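Side-chain contact in tannase (Lactobacillus plantarum, PDB 3WA7), which probably hydrolyses the galloyl ester bonds of tannins, as an esterase of the alpha/beta-hydrolase fold: residues A318-V321 and Q326-D329. Residues are numbered along the deposited sequence; the frame is centred on the assembly and turned at random.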
loop_
_atom_site.group_PDB
_atom_site.type_symbol
_atom_site.label_atom_id
_atom_site.label_comp_id
_atom_site.label_asym_id
_atom_site.label_seq_id
_atom_site.Cartn_x
_atom_site.Cartn_y
_atom_site.Cartn_z
ATOM N N ALA A 318 3.943 -6.323 -26.547
ATOM C CA ALA A 318 3.474 -5.747 -27.800
ATOM C C ALA A 318 2.793 -4.395 -27.595
ATOM O O ALA A 318 2.448 -4.025 -26.468
ATOM C CB ALA A 318 2.503 -6.713 -28.473
ATOM N N GLY A 319 2.625 -3.655 -28.689
ATOM C CA GLY A 319 1.932 -2.381 -28.618
ATOM C C GLY A 319 2.669 -1.077 -28.860
ATOM O O GLY A 319 2.074 -0.126 -29.367
ATOM N N PHE A 320 3.949 -1.014 -28.513
ATOM C CA PHE A 320 4.691 0.230 -28.677
ATOM C C PHE A 320 5.225 0.534 -30.068
ATOM O O PHE A 320 5.502 -0.362 -30.866
ATOM C CB PHE A 320 5.850 0.293 -27.675
ATOM C CG PHE A 320 5.412 0.298 -26.238
ATOM C CD1 PHE A 320 5.214 -0.899 -25.552
ATOM C CD2 PHE A 320 5.178 1.498 -25.574
ATOM C CE1 PHE A 320 4.788 -0.898 -24.222
ATOM C CE2 PHE A 320 4.750 1.510 -24.244
ATOM C CZ PHE A 320 4.556 0.309 -23.567
ATOM N N VAL A 321 5.348 1.826 -30.352
ATOM C CA VAL A 321 5.886 2.287 -31.623
ATOM C C VAL A 321 7.126 3.093 -31.280
ATOM O O VAL A 321 7.069 4.018 -30.469
ATOM C CB VAL A 321 4.896 3.194 -32.378
ATOM C CG1 VAL A 321 5.530 3.678 -33.676
ATOM C CG2 VAL A 321 3.611 2.438 -32.666
ATOM N N GLN A 326 13.000 7.384 -29.485
ATOM C CA GLN A 326 11.789 7.795 -28.792
ATOM C C GLN A 326 10.600 6.856 -28.965
ATOM O O GLN A 326 10.358 6.333 -30.055
ATOM C CB GLN A 326 11.384 9.198 -29.256
ATOM C CG GLN A 326 12.435 10.269 -28.994
ATOM C CD GLN A 326 12.708 10.467 -27.514
ATOM O OE1 GLN A 326 11.799 10.769 -26.741
ATOM N NE2 GLN A 326 13.964 10.296 -27.113
ATOM N N VAL A 327 9.872 6.638 -27.874
ATOM C CA VAL A 327 8.674 5.807 -27.904
ATOM C C VAL A 327 7.591 6.817 -28.279
ATOM O O VAL A 327 7.216 7.668 -27.470
ATOM C CB VAL A 327 8.367 5.204 -26.518
ATOM C CG1 VAL A 327 7.173 4.267 -26.617
ATOM C CG2 VAL A 327 9.587 4.460 -25.989
ATOM N N THR A 328 7.095 6.722 -29.508
ATOM C CA THR A 328 6.112 7.679 -30.006
ATOM C C THR A 328 4.633 7.337 -29.908
ATOM O O THR A 328 3.787 8.213 -30.085
ATOM C CB THR A 328 6.418 8.035 -31.466
ATOM O OG1 THR A 328 6.388 6.847 -32.266
ATOM C CG2 THR A 328 7.794 8.674 -31.570
ATOM N N ASP A 329 4.303 6.081 -29.642
ATOM C CA ASP A 329 2.899 5.720 -29.532
ATOM C C ASP A 329 2.736 4.366 -28.870
ATOM O O ASP A 329 3.705 3.633 -28.672
ATOM C CB ASP A 329 2.243 5.693 -30.915
ATOM C CG ASP A 329 0.776 6.093 -30.872
ATOM O OD1 ASP A 329 0.133 5.917 -29.816
ATOM O OD2 ASP A 329 0.264 6.578 -31.903
#
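Val327 CG1 stands anti to the backbone N (chi1 -176°) and Phe320 CG anti to the carbonyl carbon (chi1 -63°), which brings Val327 CG1 to 3.6 Å from Phe320 CD2 on one face of an antiparallel beta hairpin. The hairpin carries a classic beta bulge: the two consecutive residues Thr328 and Asp329 sit opposite the single residue Val321. Two backbone bonds define it. Thr328 N donates to Val321 O at 2.9 Å. Val321 N donates to Asp329 O at 3.0 Å, with an angle of 154° at the hydrogen. The same two oxygens also take CA-H contacts, Asp329 O from Phe320 CA and Val321 O from Val327 CA. The hairpin of strands 320-323 and 326-330 lies at the protein surface, with its Phe320 and Val327 side packed on helix 291-309, on Ala304 and Ile301, and Trp447 meets the Phe320 ring at a steep angle. On the other face the Val321 and Asp329 side chains rise next to each other, Val321 CB 3.9 Å from Asp329 CB. Thr328 OG1, hydrogen-bonded to Thr323 OG1, approaches Val321 obliquely and stands 3.6 Å from Val321 CG1.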